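Local coordinates for protein probable amino acid aminotransferase (Mycobacterium tuberculosis, PDB 6Q1S) that belongs to the class IV aminotransferases and holds 4'-deoxy-4'-aminopyridoxal-5'-phosphate in a pocket between its two domains, at residues T35-E47 with F279-R291. Sequence-based numbering, arbitrary orientation.
Sequences TLLVRDGRACLVE and FAELVDAAIVSDR
The guanidinium of Arg-291 has CB of Arg-42 over one face, 3.5 Å above the plane and toward the rim, while the carbonyl oxygen of Arg-39 lies at its edge. NH2 of Arg-291 donates to that oxygen at 2.9 Å, in the carbonyl plane and with an N-H...O angle of 158°. In turn, CD of Arg-291 lies over the centre of the Arg-42 guanidinium. The two arginines run past each other in opposite directions, their planes 21° apart, as long chains with apolar stems and flat ends can. Their NE atoms are 4.3 Å apart, a cost the Arg-39 carbonyl probably offsets in part. Because Arg-291 is extended from CG to NE, it can reach the Arg-39 to Arg-42 turn, where the carbonyl oxygen of Asp-40 also lies at its guanidinium edge; SG of Cys-44 is 3.4 Å from its NH2.

The guanidinium of Arg-39 meets Asp-284 at its edge: NH1 reaches OD1 at 3.2 Å in a nearly straight salt bridge, from above the carboxylate plane. NE of Arg-39 makes a second salt bridge, with Glu-88, sharing the arginine between two acids. Ile-287 is long enough for CD1 to pack 3.3 Å from NH1 of Arg-39, while small Cys-44 lets the two CB atoms meet.

The backbone N of Leu-45 donates to OD2 of Asp-290 at 2.7 Å, from above the carboxylate plane; the short aspartate, chi1 54°, turns its carboxylate to this N-cap residue. CG and CD1 of apolar Leu-45 rest on the Ile-287 backbone, CD2 on CB and CG of Asp-290.

Thus the C-terminal tail after helix 275-286 is pinned to the hairpin of strands 31-39 and 42-43 and to the N-cap of helix 46-59. Leu-258 of strand 258-265 touches Arg-39, Asp-284 and Ile-287, whereas Val-226 of helix 218-229 touches Ser-289.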
loop_
_atom_site.group_PDB
_atom_site.type_symbol
_atom_site.label_atom_id
_atom_site.label_comp_id
_atom_site.label_asym_id
_atom_site.label_seq_id
_atom_site.Cartn_x
_atom_site.Cartn_y
_atom_site.Cartn_z
ATOM N N THR B 35 -6.670 13.206 6.442
ATOM C CA THR B 35 -8.033 13.538 6.050
ATOM C C THR B 35 -8.676 14.369 7.146
ATOM O O THR B 35 -8.682 13.966 8.314
ATOM C CB THR B 35 -8.871 12.282 5.783
ATOM O OG1 THR B 35 -8.357 11.596 4.635
ATOM C CG2 THR B 35 -10.326 12.654 5.534
ATOM N N LEU B 36 -9.216 15.524 6.766
ATOM C CA LEU B 36 -9.822 16.450 7.707
ATOM C C LEU B 36 -11.245 16.753 7.270
ATOM O O LEU B 36 -11.566 16.724 6.079
ATOM C CB LEU B 36 -9.029 17.762 7.805
ATOM C CG LEU B 36 -7.588 17.710 8.316
ATOM C CD1 LEU B 36 -6.624 17.367 7.192
ATOM C CD2 LEU B 36 -7.210 19.033 8.961
ATOM N N LEU B 37 -12.094 17.042 8.249
ATOM C CA LEU B 37 -13.487 17.387 8.005
ATOM C C LEU B 37 -13.676 18.889 8.168
ATOM O O LEU B 37 -13.261 19.465 9.179
ATOM C CB LEU B 37 -14.412 16.628 8.957
ATOM C CG LEU B 37 -15.910 16.921 8.837
ATOM C CD1 LEU B 37 -16.491 16.283 7.585
ATOM C CD2 LEU B 37 -16.643 16.440 10.079
ATOM N N VAL B 38 -14.285 19.518 7.170
ATOM C CA VAL B 38 -14.666 20.922 7.252
ATOM C C VAL B 38 -16.108 20.988 7.737
ATOM O O VAL B 38 -17.019 20.489 7.069
ATOM C CB VAL B 38 -14.504 21.628 5.898
ATOM C CG1 VAL B 38 -15.083 23.033 5.962
ATOM C CG2 VAL B 38 -13.039 21.678 5.499
ATOM N N ARG B 39 -16.317 21.606 8.897
ATOM C CA ARG B 39 -17.645 21.712 9.485
ATOM C C ARG B 39 -17.807 23.085 10.115
ATOM O O ARG B 39 -16.956 23.514 10.902
ATOM C CB ARG B 39 -17.885 20.616 10.533
ATOM C CG ARG B 39 -19.123 20.845 11.387
ATOM C CD ARG B 39 -19.291 19.772 12.455
ATOM N NE ARG B 39 -19.892 18.551 11.922
ATOM C CZ ARG B 39 -20.309 17.534 12.670
ATOM N NH1 ARG B 39 -20.196 17.588 13.990
ATOM N NH2 ARG B 39 -20.848 16.465 12.100
ATOM N N ASP B 40 -18.897 23.766 9.757
ATOM C CA ASP B 40 -19.244 25.075 10.311
ATOM C C ASP B 40 -18.111 26.081 10.120
ATOM O O ASP B 40 -17.691 26.770 11.052
ATOM C CB ASP B 40 -19.644 24.966 11.785
ATOM C CG ASP B 40 -20.936 24.194 11.984
ATOM O OD1 ASP B 40 -21.434 24.148 13.128
ATOM O OD2 ASP B 40 -21.444 23.618 10.999
ATOM N N GLY B 41 -17.606 26.153 8.890
ATOM C CA GLY B 41 -16.709 27.212 8.485
ATOM C C GLY B 41 -15.232 26.975 8.713
ATOM O O GLY B 41 -14.430 27.857 8.380
ATOM N N ARG B 42 -14.834 25.817 9.237
ATOM C CA ARG B 42 -13.430 25.586 9.544
ATOM C C ARG B 42 -13.118 24.097 9.496
ATOM O O ARG B 42 -13.974 23.258 9.791
ATOM C CB ARG B 42 -13.065 26.148 10.925
ATOM C CG ARG B 42 -12.685 27.618 10.919
ATOM C CD ARG B 42 -13.073 28.296 12.219
ATOM N NE ARG B 42 -12.198 27.913 13.323
ATOM C CZ ARG B 42 -12.399 28.264 14.588
ATOM N NH1 ARG B 42 -11.550 27.874 15.530
ATOM N NH2 ARG B 42 -13.454 29.000 14.913
ATOM N N ALA B 43 -11.885 23.781 9.106
ATOM C CA ALA B 43 -11.399 22.415 9.217
ATOM C C ALA B 43 -11.151 22.071 10.679
ATOM O O ALA B 43 -10.693 22.908 11.462
ATOM C CB ALA B 43 -10.118 22.232 8.405
ATOM N N CYS B 44 -11.461 20.833 11.047
ATOM C CA CYS B 44 -11.452 20.416 12.442
ATOM C C CYS B 44 -10.120 19.778 12.817
ATOM O O CYS B 44 -9.611 18.918 12.093
ATOM C CB CYS B 44 -12.598 19.441 12.709
ATOM S SG CYS B 44 -14.228 20.104 12.284
ATOM N N LEU B 45 -9.562 20.209 13.952
ATOM C CA LEU B 45 -8.365 19.607 14.541
ATOM C C LEU B 45 -7.194 19.610 13.556
ATOM O O LEU B 45 -6.640 18.566 13.202
ATOM C CB LEU B 45 -8.667 18.188 15.029
ATOM C CG LEU B 45 -9.812 18.037 16.030
ATOM C CD1 LEU B 45 -10.072 16.566 16.299
ATOM C CD2 LEU B 45 -9.520 18.779 17.319
ATOM N N VAL B 46 -6.820 20.813 13.117
ATOM C CA VAL B 46 -5.743 20.937 12.139
ATOM C C VAL B 46 -4.418 20.485 12.741
ATOM O O VAL B 46 -3.674 19.710 12.127
ATOM C CB VAL B 46 -5.660 22.381 11.615
ATOM C CG1 VAL B 46 -4.501 22.524 10.642
ATOM C CG2 VAL B 46 -6.969 22.779 10.951
ATOM N N GLU B 47 -4.115 20.941 13.959
ATOM C CA GLU B 47 -2.825 20.629 14.572
ATOM C C GLU B 47 -2.647 19.130 14.786
ATOM O O GLU B 47 -1.570 18.585 14.518
ATOM C CB GLU B 47 -2.671 21.381 15.893
ATOM C CG GLU B 47 -2.592 22.891 15.737
ATOM C CD GLU B 47 -1.546 23.312 14.721
ATOM O OE1 GLU B 47 -1.862 24.139 13.841
ATOM O OE2 GLU B 47 -0.406 22.804 14.795
ATOM N N PHE B 279 -22.973 9.382 22.762
ATOM C CA PHE B 279 -21.663 9.126 22.172
ATOM C C PHE B 279 -21.440 9.980 20.934
ATOM O O PHE B 279 -20.351 10.533 20.741
ATOM C CB PHE B 279 -21.512 7.644 21.831
ATOM C CG PHE B 279 -20.100 7.240 21.513
ATOM C CD1 PHE B 279 -19.273 6.736 22.500
ATOM C CD2 PHE B 279 -19.596 7.377 20.229
ATOM C CE1 PHE B 279 -17.972 6.370 22.214
ATOM C CE2 PHE B 279 -18.297 7.014 19.937
ATOM C CZ PHE B 279 -17.485 6.508 20.929
ATOM N N ALA B 280 -22.459 10.099 20.080
ATOM C CA ALA B 280 -22.325 10.937 18.894
ATOM C C ALA B 280 -22.093 12.389 19.286
ATOM O O ALA B 280 -21.294 13.092 18.655
ATOM C CB ALA B 280 -23.565 10.806 18.013
ATOM N N GLU B 281 -22.782 12.854 20.330
ATOM C CA GLU B 281 -22.536 14.198 20.840
ATOM C C GLU B 281 -21.130 14.330 21.410
ATOM O O GLU B 281 -20.510 15.392 21.292
ATOM C CB GLU B 281 -23.580 14.551 21.897
ATOM C CG GLU B 281 -25.011 14.452 21.397
ATOM C CD GLU B 281 -26.028 14.649 22.501
ATOM O OE1 GLU B 281 -26.383 15.813 22.785
ATOM O OE2 GLU B 281 -26.466 13.640 23.094
ATOM N N LEU B 282 -20.611 13.266 22.030
ATOM C CA LEU B 282 -19.246 13.301 22.545
ATOM C C LEU B 282 -18.236 13.442 21.413
ATOM O O LEU B 282 -17.216 14.128 21.559
ATOM C CB LEU B 282 -18.958 12.045 23.365
ATOM C CG LEU B 282 -19.705 11.889 24.690
ATOM C CD1 LEU B 282 -19.108 10.748 25.498
ATOM C CD2 LEU B 282 -19.665 13.186 25.476
ATOM N N VAL B 283 -18.496 12.788 20.280
ATOM C CA VAL B 283 -17.604 12.931 19.137
ATOM C C VAL B 283 -17.805 14.296 18.494
ATOM O O VAL B 283 -16.866 14.870 17.926
ATOM C CB VAL B 283 -17.826 11.784 18.133
ATOM C CG1 VAL B 283 -16.833 11.875 16.982
ATOM C CG2 VAL B 283 -17.708 10.440 18.834
ATOM N N ASP B 284 -19.020 14.843 18.579
ATOM C CA ASP B 284 -19.282 16.173 18.041
ATOM C C ASP B 284 -18.452 17.226 18.764
ATOM O O ASP B 284 -17.865 18.113 18.135
ATOM C CB ASP B 284 -20.775 16.494 18.134
ATOM C CG ASP B 284 -21.594 15.748 17.099
ATOM O OD1 ASP B 284 -21.007 15.286 16.097
ATOM O OD2 ASP B 284 -22.825 15.624 17.282
ATOM N N ALA B 285 -18.410 17.158 20.096
ATOM C CA ALA B 285 -17.590 18.094 20.855
ATOM C C ALA B 285 -16.101 17.819 20.693
ATOM O O ALA B 285 -15.290 18.726 20.903
ATOM C CB ALA B 285 -17.969 18.053 22.335
ATOM N N ALA B 286 -15.724 16.594 20.321
ATOM C CA ALA B 286 -14.310 16.265 20.166
ATOM C C ALA B 286 -13.692 17.021 18.995
ATOM O O ALA B 286 -12.620 17.624 19.128
ATOM C CB ALA B 286 -14.142 14.758 19.985
ATOM N N ILE B 287 -14.360 17.005 17.839
ATOM C CA ILE B 287 -13.824 17.641 16.641
ATOM C C ILE B 287 -13.816 19.156 16.730
ATOM O O ILE B 287 -13.194 19.816 15.890
ATOM C CB ILE B 287 -14.638 17.197 15.409
ATOM C CG1 ILE B 287 -16.107 17.576 15.598
ATOM C CG2 ILE B 287 -14.486 15.703 15.182
ATOM C CD1 ILE B 287 -16.936 17.481 14.347
ATOM N N VAL B 288 -14.484 19.722 17.733
ATOM C CA VAL B 288 -14.479 21.153 18.002
ATOM C C VAL B 288 -13.766 21.472 19.307
ATOM O O VAL B 288 -13.682 22.645 19.699
ATOM C CB VAL B 288 -15.919 21.713 17.993
ATOM C CG1 VAL B 288 -15.963 23.238 18.057
ATOM C CG2 VAL B 288 -16.645 21.244 16.739
ATOM N N SER B 289 -13.195 20.461 19.968
ATOM C CA SER B 289 -12.468 20.701 21.207
ATOM C C SER B 289 -11.261 21.602 20.982
ATOM O O SER B 289 -10.796 22.263 21.918
ATOM C CB SER B 289 -12.031 19.368 21.816
ATOM O OG SER B 289 -11.096 18.706 20.979
ATOM N N ASP B 290 -10.726 21.624 19.757
ATOM C CA ASP B 290 -9.677 22.582 19.433
ATOM C C ASP B 290 -10.192 24.014 19.489
ATOM O O ASP B 290 -9.436 24.931 19.829
ATOM C CB ASP B 290 -9.099 22.283 18.048
ATOM C CG ASP B 290 -10.167 22.208 16.974
ATOM O OD1 ASP B 290 -11.366 22.173 17.325
ATOM O OD2 ASP B 290 -9.809 22.187 15.779
ATOM N N ARG B 291 -11.464 24.226 19.162
ATOM C CA ARG B 291 -12.063 25.554 19.242
ATOM C C ARG B 291 -12.630 25.810 20.633
ATOM O O ARG B 291 -11.923 26.271 21.527
ATOM C CB ARG B 291 -13.157 25.724 18.183
ATOM C CG ARG B 291 -12.888 24.990 16.876
ATOM C CD ARG B 291 -14.033 25.191 15.894
ATOM N NE ARG B 291 -13.946 24.297 14.744
ATOM C CZ ARG B 291 -14.763 24.346 13.698
ATOM N NH1 ARG B 291 -15.731 25.251 13.652
ATOM N NH2 ARG B 291 -14.613 23.492 12.694
#